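Local coordinates for thioredoxin family protein (Streptococcus pneumoniae, PDB 2YP6) that probably acts as a thiol-disulfide oxidoreductase, a surface-exposed thioredoxin-fold lipoprotein of the pneumococcus that serves resistance to extracellular oxidative stress, at residues 43-49 / 162-167; 72-76 / 87-91. One frame throughout, in Å; residues are numbered along the deposited sequence.

Interaction 1: residues 43-49 / 162-167; sequences IAVGKDA and GKIGKI
Gly46 N and Ile164 O meet at 2.8 Å, and two more backbone hydrogen bonds follow along the same line: Ile164 N gives its hydrogen to Lys47 O, and Ala49 N reaches Gly162 O at 2.9 Å in a nearly straight bond (171°). Asp48 and Lys163 lie between the last two as a single beta bridge. A water donates to both Ala49 O and Gly162 O, adding a second link beside the direct bond. The side chains of the bridged pair also form a salt bridge, Lys163 NZ to Asp48 OD1 at 2.7 Å. The lysine chain bends back at chi2 (-63°), bringing its ammonium to the syn side of that oxygen but 34° out of the carboxylate plane.

The apolar part centres on Ile164. Its CD1 meets Ile43 CD1 at 3.6 Å, the two side chains crossing at about a right angle, while CG1 lies against Ala49 CB at 4.1 Å. Val45 extends the patch: its CG2 touches Ile167 CD1 at 3.8 Å, and its CG1 sits beside Gly165 O.

A type II turn from Ala44 to Lys47, with glycine at its positive-phi position, presents Gly46 N and Lys47 O to Ile164. Tyr156 on strand 154-158 backs Ile43, Ile164 and Ile167, and Gly165 and Lys166 form a classic beta bulge opposite Leu157. Main-chain bonds thus fix how the loop opening the modelled chain meets Gly162 and Ile164, the strand's first residue; the surface salt bridge probably adds less than the apolar contacts of buried Ile164.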
ATOM      1  N   ILE A  43      -3.773 -14.306  -8.731  1.00 30.86           N
ATOM      2  CA  ILE A  43      -3.925 -13.726  -7.393  1.00 28.58           C
ATOM      3  C   ILE A  43      -5.194 -14.287  -6.728  1.00 21.15           C
ATOM      4  O   ILE A  43      -6.238 -14.399  -7.354  1.00 23.56           O
ATOM      5  CB  ILE A  43      -3.971 -12.177  -7.426  1.00 45.76           C
ATOM      6  CG1 ILE A  43      -2.905 -11.613  -6.494  1.00 51.37           C
ATOM      7  CG2 ILE A  43      -5.336 -11.642  -7.018  1.00 39.63           C
ATOM      8  CD1 ILE A  43      -3.157 -10.194  -6.082  1.00 51.30           C
ATOM      9  N   ALA A  44      -5.081 -14.642  -5.453  1.00 19.10           N
ATOM     10  CA  ALA A  44      -6.178 -15.283  -4.742  1.00 17.57           C
ATOM     11  C   ALA A  44      -5.904 -15.227  -3.264  1.00 17.56           C
ATOM     12  O   ALA A  44      -4.760 -15.344  -2.813  1.00 17.32           O
ATOM     13  CB  ALA A  44      -6.356 -16.742  -5.203  1.00 19.24           C
ATOM     14  N   VAL A  45      -6.954 -15.065  -2.486  1.00 15.65           N
ATOM     15  CA  VAL A  45      -6.809 -15.194  -1.065  1.00 14.80           C
ATOM     16  C   VAL A  45      -6.229 -16.561  -0.773  1.00 15.08           C
ATOM     17  O   VAL A  45      -6.633 -17.558  -1.380  1.00 16.11           O
ATOM     18  CB  VAL A  45      -8.157 -15.001  -0.325  1.00 15.39           C
ATOM     19  CG1 VAL A  45      -7.994 -15.336   1.144  1.00 15.17           C
ATOM     20  CG2 VAL A  45      -8.635 -13.578  -0.476  1.00 15.78           C
ATOM     21  N   GLY A  46      -5.260 -16.606   0.133  1.00 16.26           N
ATOM     22  CA  GLY A  46      -4.653 -17.869   0.523  1.00 17.84           C
ATOM     23  C   GLY A  46      -3.416 -18.241  -0.263  1.00 18.59           C
ATOM     24  O   GLY A  46      -2.732 -19.217   0.075  1.00 20.69           O
ATOM     25  N   LYS A  47      -3.148 -17.508  -1.334  1.00 16.19           N
ATOM     26  CA  LYS A  47      -2.002 -17.799  -2.187  1.00 19.91           C
ATOM     27  C   LYS A  47      -0.942 -16.725  -2.027  1.00 16.79           C
ATOM     28  O   LYS A  47      -1.215 -15.638  -1.538  1.00 15.18           O
ATOM     29  CB  LYS A  47      -2.431 -17.890  -3.648  1.00 20.03           C
ATOM     30  CG  LYS A  47      -3.379 -19.090  -3.975  1.00 27.52           C
ATOM     31  CD  LYS A  47      -2.796 -20.419  -3.472  1.00 31.73           C
ATOM     32  CE  LYS A  47      -3.724 -21.615  -3.661  1.00 40.71           C
ATOM     33  NZ  LYS A  47      -3.091 -22.857  -3.093  1.00 50.15           N
ATOM     34  N   ASP A  48       0.273 -17.039  -2.444  1.00 18.40           N
ATOM     35  CA  ASP A  48       1.380 -16.084  -2.307  1.00 18.03           C
ATOM     36  C   ASP A  48       1.048 -14.749  -2.954  1.00 16.65           C
ATOM     37  O   ASP A  48       0.566 -14.688  -4.094  1.00 16.97           O
ATOM     38  CB  ASP A  48       2.664 -16.620  -2.961  1.00 22.69           C
ATOM     39  CG  ASP A  48       3.298 -17.752  -2.198  1.00 27.42           C
ATOM     40  OD1 ASP A  48       2.949 -17.998  -1.018  1.00 25.67           O
ATOM     41  OD2 ASP A  48       4.166 -18.407  -2.810  1.00 30.90           O
ATOM     42  N   ALA A  49       1.333 -13.678  -2.236  1.00 15.02           N
ATOM     43  CA  ALA A  49       1.299 -12.321  -2.799  1.00 13.94           C
ATOM     44  C   ALA A  49       2.430 -12.176  -3.802  1.00 18.48           C
ATOM     45  O   ALA A  49       3.559 -12.533  -3.494  1.00 16.37           O
ATOM     46  CB  ALA A  49       1.469 -11.292  -1.675  1.00 13.85           C
ATOM     47  N   GLY A 162       3.557 -14.531   3.829  1.00 15.46           N
ATOM     48  CA  GLY A 162       3.541 -13.967   2.488  1.00 13.81           C
ATOM     49  C   GLY A 162       2.316 -14.297   1.646  1.00 16.72           C
ATOM     50  O   GLY A 162       2.333 -14.045   0.436  1.00 15.32           O
ATOM     51  N   LYS A 163       1.275 -14.859   2.276  1.00 14.84           N
ATOM     52  CA  LYS A 163       0.024 -15.188   1.588  1.00 13.13           C
ATOM     53  C   LYS A 163      -0.987 -14.080   1.729  1.00 14.07           C
ATOM     54  O   LYS A 163      -1.091 -13.452   2.777  1.00 14.11           O
ATOM     55  CB  LYS A 163      -0.641 -16.439   2.181  1.00 17.53           C
ATOM     56  CG  LYS A 163       0.267 -17.579   2.456  1.00 25.21           C
ATOM     57  CD  LYS A 163       0.878 -18.108   1.240  1.00 27.96           C
ATOM     58  CE  LYS A 163       1.486 -19.454   1.569  1.00 35.70           C
ATOM     59  NZ  LYS A 163       1.997 -20.096   0.347  1.00 31.93           N
ATOM     60  N   ILE A 164      -1.780 -13.862   0.693  1.00 11.73           N
ATOM     61  CA  ILE A 164      -2.874 -12.918   0.811  1.00 11.05           C
ATOM     62  C   ILE A 164      -3.861 -13.432   1.873  1.00 11.44           C
ATOM     63  O   ILE A 164      -4.402 -14.544   1.759  1.00 12.49           O
ATOM     64  CB  ILE A 164      -3.568 -12.684  -0.535  1.00 11.39           C
ATOM     65  CG1 ILE A 164      -2.595 -12.008  -1.504  1.00 13.45           C
ATOM     66  CG2 ILE A 164      -4.822 -11.818  -0.315  1.00 12.88           C
ATOM     67  CD1 ILE A 164      -3.146 -11.857  -2.926  1.00 19.42           C
ATOM     68  N   GLY A 165      -4.080 -12.636   2.909  1.00 14.45           N
ATOM     69  CA  GLY A 165      -5.041 -12.984   3.956  1.00 15.60           C
ATOM     70  C   GLY A 165      -6.400 -12.353   3.748  1.00 13.93           C
ATOM     71  O   GLY A 165      -7.421 -13.032   3.856  1.00 14.08           O
ATOM     72  N   LYS A 166      -6.423 -11.055   3.438  1.00 13.78           N
ATOM     73  CA  LYS A 166      -7.669 -10.363   3.121  1.00 11.33           C
ATOM     74  C   LYS A 166      -7.455  -9.399   1.978  1.00 13.62           C
ATOM     75  O   LYS A 166      -6.340  -8.966   1.749  1.00 11.24           O
ATOM     76  CB  LYS A 166      -8.195  -9.555   4.310  1.00 13.27           C
ATOM     77  CG  LYS A 166      -8.559 -10.395   5.513  1.00 14.83           C
ATOM     78  CD  LYS A 166      -9.897  -9.971   6.110  1.00 18.06           C
ATOM     79  CE  LYS A 166     -10.213 -10.739   7.387  1.00 14.23           C
ATOM     80  NZ  LYS A 166     -11.554 -10.398   7.886  1.00 19.20           N
ATOM     81  N   ILE A 167      -8.540  -9.084   1.282  1.00 13.34           N
ATOM     82  CA  ILE A 167      -8.564  -8.052   0.265  1.00 14.07           C
ATOM     83  C   ILE A 167      -9.759  -7.154   0.559  1.00 13.32           C
ATOM     84  O   ILE A 167     -10.863  -7.632   0.832  1.00 12.87           O
ATOM     85  CB  ILE A 167      -8.749  -8.642  -1.156  1.00 17.51           C
ATOM     86  CG1 ILE A 167      -7.718  -9.743  -1.433  1.00 16.58           C
ATOM     87  CG2 ILE A 167      -8.641  -7.515  -2.207  1.00 18.90           C
ATOM     88  CD1 ILE A 167      -7.998 -10.519  -2.667  1.00 16.64           C
TER
HETATM   89  O   HOH W   1       4.603 -13.382  -1.045  1.00 18.96           O

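Interaction 2: residues 72-76 / 87-91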
ATOM      1  N   VAL A  72       1.726  -7.549   6.121  1.00 10.42           N
ATOM      2  CA  VAL A  72       1.878  -6.333   5.333  1.00  9.30           C
ATOM      3  C   VAL A  72       0.505  -5.786   4.970  1.00 12.55           C
ATOM      4  O   VAL A  72      -0.361  -6.511   4.536  1.00 10.58           O
ATOM      5  CB  VAL A  72       2.739  -6.572   4.058  1.00 10.77           C
ATOM      6  CG1 VAL A  72       2.772  -5.352   3.164  1.00 12.70           C
ATOM      7  CG2 VAL A  72       4.183  -6.977   4.439  1.00 10.22           C
ATOM      8  N   TYR A  73       0.336  -4.487   5.179  1.00  8.96           N
ATOM      9  CA  TYR A  73      -0.853  -3.743   4.718  1.00 10.79           C
ATOM     10  C   TYR A  73      -0.425  -3.065   3.426  1.00 13.16           C
ATOM     11  O   TYR A  73       0.411  -2.158   3.453  1.00  9.16           O
ATOM     12  CB  TYR A  73      -1.205  -2.755   5.800  1.00  9.91           C
ATOM     13  CG  TYR A  73      -2.416  -1.838   5.627  1.00  9.64           C
ATOM     14  CD1 TYR A  73      -2.552  -0.976   4.539  1.00 12.67           C
ATOM     15  CD2 TYR A  73      -3.371  -1.768   6.620  1.00 12.38           C
ATOM     16  CE1 TYR A  73      -3.636  -0.109   4.444  1.00 12.97           C
ATOM     17  CE2 TYR A  73      -4.461  -0.909   6.527  1.00 18.24           C
ATOM     18  CZ  TYR A  73      -4.582  -0.073   5.429  1.00 14.28           C
ATOM     19  OH  TYR A  73      -5.661   0.813   5.359  1.00 13.00           O
ATOM     20  N   LEU A  74      -0.930  -3.556   2.285  1.00 10.39           N
ATOM     21  CA  LEU A  74      -0.463  -3.070   0.977  1.00  7.81           C
ATOM     22  C   LEU A  74      -1.594  -2.344   0.296  1.00 11.74           C
ATOM     23  O   LEU A  74      -2.586  -2.973  -0.040  1.00 13.06           O
ATOM     24  CB  LEU A  74       0.017  -4.237   0.114  1.00 10.27           C
ATOM     25  CG  LEU A  74       0.591  -3.885  -1.250  1.00 10.54           C
ATOM     26  CD1 LEU A  74       1.872  -3.090  -1.146  1.00 11.82           C
ATOM     27  CD2 LEU A  74       0.839  -5.175  -2.049  1.00 11.59           C
ATOM     28  N   LYS A  75      -1.450  -1.031   0.129  1.00  9.51           N
ATOM     29  CA  LYS A  75      -2.516  -0.199  -0.427  1.00  9.18           C
ATOM     30  C   LYS A  75      -2.131   0.358  -1.775  1.00 10.82           C
ATOM     31  O   LYS A  75      -1.096   1.014  -1.916  1.00 11.00           O
ATOM     32  CB  LYS A  75      -2.833   0.961   0.504  1.00  9.27           C
ATOM     33  CG  LYS A  75      -3.944   1.846   0.052  1.00 12.03           C
ATOM     34  CD  LYS A  75      -4.015   3.114   0.927  1.00 20.66           C
ATOM     35  CE  LYS A  75      -5.259   3.903   0.678  1.00 27.66           C
ATOM     36  NZ  LYS A  75      -6.459   3.322   1.353  1.00 26.85           N
ATOM     37  N   PHE A  76      -2.986   0.109  -2.756  1.00 11.46           N
ATOM     38  CA  PHE A  76      -2.830   0.666  -4.087  1.00  8.14           C
ATOM     39  C   PHE A  76      -3.735   1.875  -4.197  1.00 12.80           C
ATOM     40  O   PHE A  76      -4.915   1.787  -3.865  1.00 11.04           O
ATOM     41  CB  PHE A  76      -3.198  -0.382  -5.158  1.00 13.13           C
ATOM     42  CG  PHE A  76      -2.220  -1.527  -5.242  1.00 10.16           C
ATOM     43  CD1 PHE A  76      -2.314  -2.610  -4.363  1.00 11.85           C
ATOM     44  CD2 PHE A  76      -1.191  -1.512  -6.158  1.00 13.78           C
ATOM     45  CE1 PHE A  76      -1.435  -3.626  -4.416  1.00 12.58           C
ATOM     46  CE2 PHE A  76      -0.300  -2.536  -6.219  1.00 11.38           C
ATOM     47  CZ  PHE A  76      -0.407  -3.606  -5.345  1.00 11.80           C
ATOM     48  N   SER A  87      -8.585   8.662   2.590  1.00 14.48           N
ATOM     49  CA  SER A  87      -8.189   7.570   3.470  1.00 13.76           C
ATOM     50  C   SER A  87      -6.741   7.718   3.980  1.00 14.81           C
ATOM     51  O   SER A  87      -6.300   6.953   4.824  1.00 16.15           O
ATOM     52  CB  SER A  87      -8.373   6.218   2.743  1.00 17.83           C
ATOM     53  OG  SER A  87      -7.369   6.000   1.779  1.00 20.03           O
ATOM     54  N   MET A  88      -5.997   8.715   3.527  1.00 12.95           N
ATOM     55  CA  MET A  88      -4.583   8.762   3.916  1.00 16.80           C
ATOM     56  C   MET A  88      -4.320   9.200   5.393  1.00 13.10           C
ATOM     57  O   MET A  88      -3.462   8.602   6.051  1.00 13.01           O
ATOM     58  CB  MET A  88      -3.755   9.617   2.953  1.00 16.20           C
ATOM     59  CG  MET A  88      -3.631   9.025   1.552  1.00 23.14           C
ATOM     60  SD  MET A  88      -2.769   7.404   1.486  1.00 31.79           S
ATOM     61  CE  MET A  88      -1.318   7.890   2.264  1.00 16.80           C
ATOM     62  N   PRO A  89      -5.015  10.244   5.886  1.00 14.30           N
ATOM     63  CA  PRO A  89      -4.780  10.612   7.299  1.00 15.14           C
ATOM     64  C   PRO A  89      -5.062   9.442   8.258  1.00 14.97           C
ATOM     65  O   PRO A  89      -4.309   9.229   9.227  1.00 15.15           O
ATOM     66  CB  PRO A  89      -5.752  11.771   7.529  1.00 16.65           C
ATOM     67  CG  PRO A  89      -5.823  12.442   6.142  1.00 16.65           C
ATOM     68  CD  PRO A  89      -5.855  11.248   5.192  1.00 15.23           C
ATOM     69  N   GLU A  90      -6.092   8.660   7.970  1.00 14.82           N
ATOM     70  CA  GLU A  90      -6.402   7.533   8.827  1.00 15.07           C
ATOM     71  C   GLU A  90      -5.245   6.526   8.758  1.00 13.91           C
ATOM     72  O   GLU A  90      -4.878   5.940   9.765  1.00 14.27           O
ATOM     73  CB  GLU A  90      -7.730   6.880   8.450  1.00 17.80           C
ATOM     74  CG  GLU A  90      -8.059   5.719   9.370  1.00 23.02           C
ATOM     75  CD  GLU A  90      -9.415   5.076   9.089  1.00 30.99           C
ATOM     76  OE1 GLU A  90      -9.971   5.325   7.993  1.00 26.23           O
ATOM     77  OE2 GLU A  90      -9.903   4.325   9.975  1.00 24.49           O
ATOM     78  N   LEU A  91      -4.639   6.351   7.583  1.00 12.88           N
ATOM     79  CA  LEU A  91      -3.501   5.429   7.464  1.00 12.18           C
ATOM     80  C   LEU A  91      -2.273   5.935   8.243  1.00 13.47           C
ATOM     81  O   LEU A  91      -1.539   5.146   8.852  1.00 12.75           O
ATOM     82  CB  LEU A  91      -3.144   5.205   5.995  1.00 12.17           C
ATOM     83  CG  LEU A  91      -2.128   4.088   5.734  1.00 11.86           C
ATOM     84  CD1 LEU A  91      -2.611   2.776   6.323  1.00 14.77           C
ATOM     85  CD2 LEU A  91      -1.843   3.965   4.241  1.00 15.45           C
TER
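Strand 72-76 and the start of helix 88-96 keep their backbones well apart, the nearest CA atoms, Lys75 and Leu91, standing 9.7 Å from each other, and side chains from both cross the gap. Leu91 sets its CD1 methyl over one face of the Tyr73 ring, 3.9 Å from the ring centroid and 27° off the normal, a CH-pi contact. The methyl is shifted toward the hydroxyl end, with Leu91 CD1 3.6 Å from both Tyr73 CZ and CE1. Tyr73 and Leu91 run past each other in opposite directions, so the leucine reaches toward the strand as the ring reaches toward the helix.

Two residues along the strand, Lys75 runs extended through chi3 and then turns at chi4 (78°), which brings NZ within 2.9 Å of Ser87 OG, to which it donates a hydrogen bond. Leu91 CD2 lies alongside the lysine's aliphatic part, 4.1 Å from Lys75 CD, while Met88 SD makes a looser approach to CE.

This is the thioredoxin arrangement: a central strand leads into the CxxC segment, where Cys81 and Cys84 are joined as a disulfide, and the helical chain that follows packs back over the sheet. Ser87 OG also bonds Cys84 O, connecting the lysine through one hydroxyl to the backbone of the second cysteine.

Although buried, Lys75 NZ has a second partner, a salt bridge to Glu155 on the neighbouring strand 154-158. The Tyr73 ring is flanked further by Leu157 of that strand and by Ala177 and Phe181 of helix 174-182.

In the fold
Both interactions reach the same mixed sheet, at different depths. Interaction 1 is a surface contact at the outermost strand 164-169, about 14 Å from the centre of the chain; interaction 2 is buried, about 6 Å from it, on strand 71-76. Their centres are about 17 Å apart and they do not touch, but strand 154-158 lies between the two strands and supplies neighbours to both: Tyr156 to the first, Glu155 and Leu157 to the second. Backbone hydrogen bonds dominate at the edge, where a loop can run alongside a strand. Between strand 71-76 and helix 88-96 only side chains meet, and a buried lysine is held there by a hydroxyl and a carboxylate.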